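Local coordinates for uncharacterized protein DUF1344 (Bacteroides vulgatus ATCC 8482, PDB 3K6O) that is of unknown function but belongs to the NigD-like proteins, which combine an N-terminal OB domain with a C-terminal beta-sandwich domain, at residues T21-P26 with Y32-N37; Q27-Y32 with K40-Q45. All blocks are in the same frame, centred on the assembly; numbering follows the deposited sequence.

Interaction 1: T21-P26 with Y32-N37; sequences TVEKQP and YLVLDN
T21-E23 and Y32-V34 run antiparallel as paired strands, their short axes 4.6 Å apart at closest approach and 134° apart in direction, and T21 with V34 and E23 with Y32 form two hydrogen-bonded pairs flanking the non-hydrogen-bonded pair of V22 and L33. Each outer pair closes with two backbone bonds; the straightest, from Y32 N to E23 O, has an N-H...O angle of 178°. At the T21 end, V34 O takes both the T21 amide and a water, and that water also joins T21 OG1 to D36 OD1. The other carboxylate oxygen of D36 forms a salt bridge with R58, which ties the turn after the strand to strand 58-66.

Y32 does most of the side-chain work. With CG set between its backbone N and carbonyl carbon (chi1 62°), the ring folds back across E23 and lies with one face under E23 O, which stands off-centre, 3.5 Å above the plane. The methylene E23 CB makes an off-centre CH-pi contact with the same ring, 4.2 Å from its centroid. E23 then bends at chi2, and its CG meets V34 CG2 at 3.6 Å while the carboxylate turns off from Y32-N37. Farther out, the extended Q25 chain brings OE1 to within 2.9 Å of Y32 OH, where a weak hydrogen bond is possible, though the hydroxyl proton may go to another acceptor. V22 and L33 turn to the other face of the sheet, where V22 CG2 touches L33 CD2 at 3.8 Å. This is a beta hairpin of strands 16-23 and 32-34 within the NigD-like N-terminal OB domain.

Interaction 2: Q27-Y32 with K40-Q45; sequences QYDAPY and KLWVVQ
P31 O receives a hydrogen bond from a water at 2.7 Å, and that same water accepts the backbone N-H of V43, so it bridges the loop and strand 40-43. It also sits over one face of the W42 indole, 3.1 Å above the plane and toward its rim. The indole, with CG anti to the backbone N (chi1 -171°), reaches back to the loop. Its CH2 reaches A30 CB at 3.9 Å, its CE3 meets Y32 CB, and the edge of its six-membered ring points toward the face of Y28 in an offset edge-to-face pair, centroids 6.0 Å apart and planes at 60°. D29 OD1 lies at the indole edge, near its plane. In the OB domain this loop links strands 16-23 and 32-34, and W42 packs it against the neighbouring strand. F73 joins the cluster by meeting the rings of Y28, Y32 and W42. Replacing W42 by an alanine would probably remove one of the aromatic partners of Y28, leaving F73, and open a gap beside A30 and Y32 CB. At the start of the strand, K40 runs alongside Y32, pointing the same way, with CD 3.8 Å from Y32 CE1, while L41 O approaches Y32 CB at 3.4 Å.

How the interactions relate
Interactions 1 and 2 lie about 8 Å apart, centre to centre, on the same side of the chain's centre and within the range of the N-terminal OB domain. Along the chain their segments alternate: 21-26, 27-32, 32-37, then 40-45, with Y32 belonging to both. In the sheet, strand 32-34 lies between 16-23 and 40-43; a probable hydrogen bond from L41 N to L33 O, 2.7 Å, joins 32-34 to 40-43. P31 packs against V22 and K24, and L35 against L41. Three successive strands and the loop joining the first two thus form one continuous piece of the domain, with Y32 at the junction.

Interaction 1: T21-P26 with Y32-N37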
ATOM      1  N   THR A  21      -8.383  -5.673   0.407  1.00 30.93           N
ATOM      2  CA  THR A  21      -9.245  -4.595  -0.008  1.00 31.18           C
ATOM      3  C   THR A  21     -10.655  -5.064   0.192  1.00 30.74           C
ATOM      4  O   THR A  21     -11.004  -6.166  -0.172  1.00 31.37           O
ATOM      5  CB  THR A  21      -9.019  -4.210  -1.494  1.00 32.31           C
ATOM      6  OG1 THR A  21      -7.617  -3.999  -1.742  1.00 34.08           O
ATOM      7  CG2 THR A  21      -9.779  -2.901  -1.844  1.00 31.84           C
ATOM      8  N   VAL A  22     -11.450  -4.222   0.812  1.00 31.42           N
ATOM      9  CA  VAL A  22     -12.855  -4.476   1.014  1.00 31.61           C
ATOM     10  C   VAL A  22     -13.578  -4.351  -0.324  1.00 32.32           C
ATOM     11  O   VAL A  22     -13.316  -3.444  -1.108  1.00 32.08           O
ATOM     12  CB  VAL A  22     -13.442  -3.459   2.027  1.00 31.95           C
ATOM     13  CG1 VAL A  22     -14.961  -3.674   2.221  1.00 30.05           C
ATOM     14  CG2 VAL A  22     -12.701  -3.523   3.362  1.00 30.70           C
ATOM     15  N   GLU A  23     -14.498  -5.261  -0.595  1.00 32.83           N
ATOM     16  CA  GLU A  23     -15.362  -5.112  -1.741  1.00 32.98           C
ATOM     17  C   GLU A  23     -16.765  -5.497  -1.344  1.00 33.64           C
ATOM     18  O   GLU A  23     -16.974  -6.079  -0.300  1.00 32.91           O
ATOM     19  CB  GLU A  23     -14.828  -5.920  -2.919  1.00 33.40           C
ATOM     20  CG  GLU A  23     -13.427  -5.508  -3.378  1.00 34.13           C
ATOM     21  CD  GLU A  23     -13.350  -4.084  -3.989  1.00 37.36           C
ATOM     22  OE1 GLU A  23     -14.382  -3.404  -4.198  1.00 38.08           O
ATOM     23  OE2 GLU A  23     -12.225  -3.635  -4.244  1.00 40.60           O
ATOM     24  N   LYS A  24     -17.719  -5.093  -2.174  1.00 34.89           N
ATOM     25  CA  LYS A  24     -19.131  -5.374  -1.986  1.00 36.19           C
ATOM     26  C   LYS A  24     -19.796  -5.633  -3.330  1.00 36.80           C
ATOM     27  O   LYS A  24     -19.414  -5.063  -4.330  1.00 37.55           O
ATOM     28  CB  LYS A  24     -19.854  -4.209  -1.310  1.00 36.55           C
ATOM     29  CG  LYS A  24     -19.334  -3.881   0.052  1.00 38.15           C
ATOM     30  CD  LYS A  24     -20.132  -2.785   0.741  1.00 39.42           C
ATOM     31  CE  LYS A  24     -21.320  -3.294   1.445  1.00 40.09           C
ATOM     32  NZ  LYS A  24     -21.985  -2.190   2.188  1.00 41.37           N
ATOM     33  N   GLN A  25     -20.784  -6.506  -3.338  1.00 37.20           N
ATOM     34  CA  GLN A  25     -21.648  -6.675  -4.490  1.00 38.26           C
ATOM     35  C   GLN A  25     -23.077  -6.809  -3.992  1.00 37.78           C
ATOM     36  O   GLN A  25     -23.299  -7.306  -2.891  1.00 35.87           O
ATOM     37  CB  GLN A  25     -21.245  -7.893  -5.328  1.00 38.66           C
ATOM     38  CG  GLN A  25     -19.919  -7.712  -6.041  1.00 41.15           C
ATOM     39  CD  GLN A  25     -19.560  -8.933  -6.843  1.00 46.47           C
ATOM     40  OE1 GLN A  25     -18.715  -9.741  -6.443  1.00 49.21           O
ATOM     41  NE2 GLN A  25     -20.245  -9.116  -7.948  1.00 49.17           N
ATOM     42  N   PRO A  26     -24.049  -6.345  -4.806  1.00 38.44           N
ATOM     43  CA  PRO A  26     -25.471  -6.235  -4.429  1.00 38.33           C
ATOM     44  C   PRO A  26     -26.080  -7.528  -3.942  1.00 37.08           C
ATOM     45  O   PRO A  26     -26.938  -7.497  -3.075  1.00 38.06           O
ATOM     46  CB  PRO A  26     -26.166  -5.793  -5.734  1.00 38.02           C
ATOM     47  CG  PRO A  26     -25.129  -5.156  -6.523  1.00 39.30           C
ATOM     48  CD  PRO A  26     -23.791  -5.751  -6.132  1.00 39.43           C
ATOM     49  N   TYR A  32     -16.933  -8.049   1.986  1.00 28.16           N
ATOM     50  CA  TYR A  32     -16.005  -9.157   1.965  1.00 28.05           C
ATOM     51  C   TYR A  32     -14.649  -8.608   1.660  1.00 27.78           C
ATOM     52  O   TYR A  32     -14.521  -7.432   1.356  1.00 26.76           O
ATOM     53  CB  TYR A  32     -16.438 -10.267   0.983  1.00 28.06           C
ATOM     54  CG  TYR A  32     -16.530  -9.880  -0.486  1.00 28.46           C
ATOM     55  CD1 TYR A  32     -15.434  -9.976  -1.322  1.00 31.77           C
ATOM     56  CD2 TYR A  32     -17.725  -9.440  -1.035  1.00 30.11           C
ATOM     57  CE1 TYR A  32     -15.531  -9.629  -2.684  1.00 32.46           C
ATOM     58  CE2 TYR A  32     -17.826  -9.112  -2.364  1.00 32.13           C
ATOM     59  CZ  TYR A  32     -16.725  -9.206  -3.184  1.00 32.26           C
ATOM     60  OH  TYR A  32     -16.834  -8.833  -4.496  1.00 35.62           O
ATOM     61  N   LEU A  33     -13.636  -9.447   1.799  1.00 28.75           N
ATOM     62  CA  LEU A  33     -12.264  -9.018   1.654  1.00 29.87           C
ATOM     63  C   LEU A  33     -11.651  -9.693   0.426  1.00 31.10           C
ATOM     64  O   LEU A  33     -11.977 -10.850   0.127  1.00 32.76           O
ATOM     65  CB  LEU A  33     -11.481  -9.369   2.885  1.00 29.64           C
ATOM     66  CG  LEU A  33     -12.034  -8.761   4.158  1.00 29.52           C
ATOM     67  CD1 LEU A  33     -11.186  -9.242   5.311  1.00 29.22           C
ATOM     68  CD2 LEU A  33     -12.080  -7.231   4.061  1.00 28.38           C
ATOM     69  N   VAL A  34     -10.803  -8.962  -0.295  1.00 30.69           N
ATOM     70  CA  VAL A  34     -10.081  -9.524  -1.432  1.00 30.52           C
ATOM     71  C   VAL A  34      -8.606  -9.406  -1.125  1.00 30.77           C
ATOM     72  O   VAL A  34      -8.116  -8.311  -0.910  1.00 31.88           O
ATOM     73  CB  VAL A  34     -10.440  -8.778  -2.733  1.00 31.19           C
ATOM     74  CG1 VAL A  34      -9.667  -9.340  -3.970  1.00 30.85           C
ATOM     75  CG2 VAL A  34     -11.991  -8.808  -2.941  1.00 31.31           C
ATOM     76  N   LEU A  35      -7.904 -10.531  -1.063  1.00 30.59           N
ATOM     77  CA  LEU A  35      -6.448 -10.524  -0.898  1.00 31.09           C
ATOM     78  C   LEU A  35      -5.805 -10.009  -2.187  1.00 31.19           C
ATOM     79  O   LEU A  35      -6.462  -9.949  -3.232  1.00 30.47           O
ATOM     80  CB  LEU A  35      -5.930 -11.936  -0.563  1.00 30.54           C
ATOM     81  CG  LEU A  35      -6.284 -12.512   0.796  1.00 31.56           C
ATOM     82  CD1 LEU A  35      -5.734 -13.972   0.958  1.00 29.72           C
ATOM     83  CD2 LEU A  35      -5.755 -11.572   1.898  1.00 29.79           C
ATOM     84  N   ASP A  36      -4.542  -9.612  -2.122  1.00 31.80           N
ATOM     85  CA  ASP A  36      -3.901  -9.012  -3.292  1.00 33.22           C
ATOM     86  C   ASP A  36      -3.675 -10.081  -4.396  1.00 34.39           C
ATOM     87  O   ASP A  36      -3.562  -9.749  -5.568  1.00 36.55           O
ATOM     88  CB  ASP A  36      -2.589  -8.300  -2.911  1.00 31.85           C
ATOM     89  CG  ASP A  36      -2.827  -6.963  -2.216  1.00 33.02           C
ATOM     90  OD1 ASP A  36      -3.984  -6.495  -2.261  1.00 35.30           O
ATOM     91  OD2 ASP A  36      -1.877  -6.365  -1.633  1.00 31.33           O
ATOM     92  N   ASN A  37      -3.612 -11.347  -4.026  1.00 36.36           N
ATOM     93  CA  ASN A  37      -3.580 -12.431  -5.023  1.00 37.39           C
ATOM     94  C   ASN A  37      -4.934 -12.720  -5.648  1.00 37.76           C
ATOM     95  O   ASN A  37      -5.089 -13.734  -6.384  1.00 37.69           O
ATOM     96  CB  ASN A  37      -3.020 -13.713  -4.431  1.00 37.54           C
ATOM     97  CG  ASN A  37      -3.944 -14.378  -3.467  1.00 38.63           C
ATOM     98  OD1 ASN A  37      -5.059 -13.920  -3.194  1.00 39.61           O
ATOM     99  ND2 ASN A  37      -3.474 -15.481  -2.913  1.00 38.35           N
TER
HETATM  100  O   HOH W   1      -6.569  -6.678  -2.619  1.00 35.85           O

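Interaction 2: Q27-Y32 with K40-Q45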
ATOM      1  N   GLN A  27     -25.650  -8.652  -4.500  1.00 35.97           N
ATOM      2  CA  GLN A  27     -26.299  -9.934  -4.182  1.00 35.46           C
ATOM      3  C   GLN A  27     -25.899 -10.481  -2.790  1.00 34.09           C
ATOM      4  O   GLN A  27     -26.535 -11.394  -2.292  1.00 33.98           O
ATOM      5  CB  GLN A  27     -25.996 -10.967  -5.262  1.00 34.98           C
ATOM      6  CG  GLN A  27     -24.541 -11.405  -5.280  1.00 35.65           C
ATOM      7  CD  GLN A  27     -23.756 -10.782  -6.364  1.00 40.06           C
ATOM      8  OE1 GLN A  27     -23.929  -9.592  -6.710  1.00 42.37           O
ATOM      9  NE2 GLN A  27     -22.856 -11.570  -6.922  1.00 42.74           N
ATOM     10  N   TYR A  28     -24.838  -9.934  -2.195  1.00 32.90           N
ATOM     11  CA  TYR A  28     -24.395 -10.337  -0.847  1.00 32.42           C
ATOM     12  C   TYR A  28     -24.892  -9.328   0.198  1.00 32.36           C
ATOM     13  O   TYR A  28     -25.195  -8.186  -0.143  1.00 32.88           O
ATOM     14  CB  TYR A  28     -22.861 -10.475  -0.781  1.00 32.14           C
ATOM     15  CG  TYR A  28     -22.285 -11.358  -1.884  1.00 32.88           C
ATOM     16  CD1 TYR A  28     -22.750 -12.651  -2.081  1.00 33.96           C
ATOM     17  CD2 TYR A  28     -21.343 -10.878  -2.761  1.00 34.63           C
ATOM     18  CE1 TYR A  28     -22.257 -13.439  -3.100  1.00 35.23           C
ATOM     19  CE2 TYR A  28     -20.840 -11.681  -3.795  1.00 35.59           C
ATOM     20  CZ  TYR A  28     -21.316 -12.944  -3.943  1.00 34.77           C
ATOM     21  OH  TYR A  28     -20.834 -13.726  -4.938  1.00 38.88           O
ATOM     22  N   ASP A  29     -24.950  -9.731   1.467  1.00 31.44           N
ATOM     23  CA  ASP A  29     -25.468  -8.832   2.506  1.00 31.35           C
ATOM     24  C   ASP A  29     -24.396  -8.341   3.517  1.00 31.13           C
ATOM     25  O   ASP A  29     -24.729  -7.850   4.576  1.00 30.92           O
ATOM     26  CB  ASP A  29     -26.675  -9.472   3.208  1.00 30.90           C
ATOM     27  CG  ASP A  29     -26.310 -10.652   4.115  1.00 30.72           C
ATOM     28  OD1 ASP A  29     -25.180 -11.156   4.086  1.00 32.33           O
ATOM     29  OD2 ASP A  29     -27.202 -11.099   4.844  1.00 29.56           O
ATOM     30  N   ALA A  30     -23.121  -8.474   3.149  1.00 30.53           N
ATOM     31  CA  ALA A  30     -22.011  -8.057   3.979  1.00 30.04           C
ATOM     32  C   ALA A  30     -20.797  -7.721   3.068  1.00 30.27           C
ATOM     33  O   ALA A  30     -20.661  -8.258   1.978  1.00 30.19           O
ATOM     34  CB  ALA A  30     -21.654  -9.159   5.013  1.00 28.65           C
ATOM     35  N   PRO A  31     -19.933  -6.803   3.512  1.00 29.50           N
ATOM     36  CA  PRO A  31     -18.680  -6.607   2.820  1.00 29.75           C
ATOM     37  C   PRO A  31     -17.778  -7.840   2.982  1.00 29.08           C
ATOM     38  O   PRO A  31     -17.882  -8.590   3.972  1.00 29.58           O
ATOM     39  CB  PRO A  31     -18.079  -5.362   3.500  1.00 29.81           C
ATOM     40  CG  PRO A  31     -18.673  -5.318   4.802  1.00 30.18           C
ATOM     41  CD  PRO A  31     -20.000  -6.029   4.756  1.00 30.66           C
ATOM     42  N   TYR A  32     -16.933  -8.049   1.986  1.00 28.16           N
ATOM     43  CA  TYR A  32     -16.005  -9.157   1.965  1.00 28.05           C
ATOM     44  C   TYR A  32     -14.649  -8.608   1.660  1.00 27.78           C
ATOM     45  O   TYR A  32     -14.521  -7.432   1.356  1.00 26.76           O
ATOM     46  CB  TYR A  32     -16.438 -10.267   0.983  1.00 28.06           C
ATOM     47  CG  TYR A  32     -16.530  -9.880  -0.486  1.00 28.46           C
ATOM     48  CD1 TYR A  32     -15.434  -9.976  -1.322  1.00 31.77           C
ATOM     49  CD2 TYR A  32     -17.725  -9.440  -1.035  1.00 30.11           C
ATOM     50  CE1 TYR A  32     -15.531  -9.629  -2.684  1.00 32.46           C
ATOM     51  CE2 TYR A  32     -17.826  -9.112  -2.364  1.00 32.13           C
ATOM     52  CZ  TYR A  32     -16.725  -9.206  -3.184  1.00 32.26           C
ATOM     53  OH  TYR A  32     -16.834  -8.833  -4.496  1.00 35.62           O
ATOM     54  N   LYS A  40     -10.984 -14.178  -2.733  1.00 33.37           N
ATOM     55  CA  LYS A  40     -12.034 -13.493  -2.022  1.00 33.19           C
ATOM     56  C   LYS A  40     -12.329 -14.269  -0.758  1.00 32.16           C
ATOM     57  O   LYS A  40     -12.536 -15.495  -0.805  1.00 31.40           O
ATOM     58  CB  LYS A  40     -13.295 -13.429  -2.860  1.00 33.83           C
ATOM     59  CG  LYS A  40     -13.170 -12.699  -4.209  1.00 36.88           C
ATOM     60  CD  LYS A  40     -14.549 -12.637  -4.857  1.00 40.60           C
ATOM     61  CE  LYS A  40     -14.520 -13.017  -6.347  1.00 45.38           C
ATOM     62  NZ  LYS A  40     -13.650 -12.065  -7.158  1.00 49.54           N
ATOM     63  N   LEU A  41     -12.393 -13.545   0.351  1.00 30.66           N
ATOM     64  CA  LEU A  41     -12.600 -14.135   1.667  1.00 29.93           C
ATOM     65  C   LEU A  41     -13.952 -13.731   2.216  1.00 30.24           C
ATOM     66  O   LEU A  41     -14.278 -12.528   2.237  1.00 30.21           O
ATOM     67  CB  LEU A  41     -11.492 -13.664   2.618  1.00 29.12           C
ATOM     68  CG  LEU A  41     -10.038 -13.867   2.161  1.00 28.90           C
ATOM     69  CD1 LEU A  41      -9.064 -13.361   3.225  1.00 28.85           C
ATOM     70  CD2 LEU A  41      -9.777 -15.325   1.823  1.00 27.21           C
ATOM     71  N   TRP A  42     -14.748 -14.727   2.629  1.00 29.56           N
ATOM     72  CA  TRP A  42     -15.974 -14.465   3.309  1.00 29.88           C
ATOM     73  C   TRP A  42     -15.813 -14.466   4.838  1.00 29.50           C
ATOM     74  O   TRP A  42     -15.317 -15.457   5.435  1.00 30.25           O
ATOM     75  CB  TRP A  42     -17.036 -15.490   2.910  1.00 29.91           C
ATOM     76  CG  TRP A  42     -18.382 -15.120   3.448  1.00 30.00           C
ATOM     77  CD1 TRP A  42     -19.033 -15.683   4.497  1.00 31.14           C
ATOM     78  CD2 TRP A  42     -19.221 -14.054   2.976  1.00 32.18           C
ATOM     79  NE1 TRP A  42     -20.238 -15.054   4.700  1.00 30.26           N
ATOM     80  CE2 TRP A  42     -20.378 -14.049   3.780  1.00 30.47           C
ATOM     81  CE3 TRP A  42     -19.101 -13.107   1.942  1.00 32.46           C
ATOM     82  CZ2 TRP A  42     -21.413 -13.122   3.601  1.00 32.39           C
ATOM     83  CZ3 TRP A  42     -20.129 -12.180   1.759  1.00 32.53           C
ATOM     84  CH2 TRP A  42     -21.269 -12.199   2.581  1.00 32.22           C
ATOM     85  N   VAL A  43     -16.277 -13.396   5.480  1.00 29.02           N
ATOM     86  CA  VAL A  43     -16.158 -13.265   6.941  1.00 28.57           C
ATOM     87  C   VAL A  43     -17.288 -13.987   7.675  1.00 29.49           C
ATOM     88  O   VAL A  43     -18.442 -13.548   7.630  1.00 29.90           O
ATOM     89  CB  VAL A  43     -16.112 -11.779   7.389  1.00 29.18           C
ATOM     90  CG1 VAL A  43     -15.908 -11.685   8.922  1.00 25.64           C
ATOM     91  CG2 VAL A  43     -15.002 -10.992   6.634  1.00 26.62           C
ATOM     92  N   VAL A  44     -16.973 -15.099   8.346  1.00 29.69           N
ATOM     93  CA  VAL A  44     -17.984 -15.843   9.084  1.00 30.24           C
ATOM     94  C   VAL A  44     -17.848 -15.626  10.595  1.00 30.39           C
ATOM     95  O   VAL A  44     -18.773 -15.911  11.309  1.00 30.30           O
ATOM     96  CB  VAL A  44     -17.965 -17.381   8.780  1.00 30.63           C
ATOM     97  CG1 VAL A  44     -18.297 -17.634   7.318  1.00 31.09           C
ATOM     98  CG2 VAL A  44     -16.580 -18.014   9.129  1.00 32.53           C
ATOM     99  N   GLN A  45     -16.692 -15.153  11.064  1.00 30.29           N
ATOM    100  CA  GLN A  45     -16.517 -14.734  12.448  1.00 30.69           C
ATOM    101  C   GLN A  45     -15.709 -13.439  12.453  1.00 31.61           C
ATOM    102  O   GLN A  45     -14.835 -13.240  11.606  1.00 30.67           O
ATOM    103  CB  GLN A  45     -15.786 -15.816  13.248  1.00 31.39           C
ATOM    104  CG  GLN A  45     -16.578 -17.158  13.412  1.00 30.49           C
ATOM    105  CD  GLN A  45     -15.768 -18.280  14.011  1.00 32.37           C
ATOM    106  OE1 GLN A  45     -14.616 -18.088  14.398  1.00 35.77           O
ATOM    107  NE2 GLN A  45     -16.365 -19.487  14.078  1.00 32.95           N
TER
HETATM  108  O   HOH W   2     -18.087 -11.245   4.300  1.00 28.73           O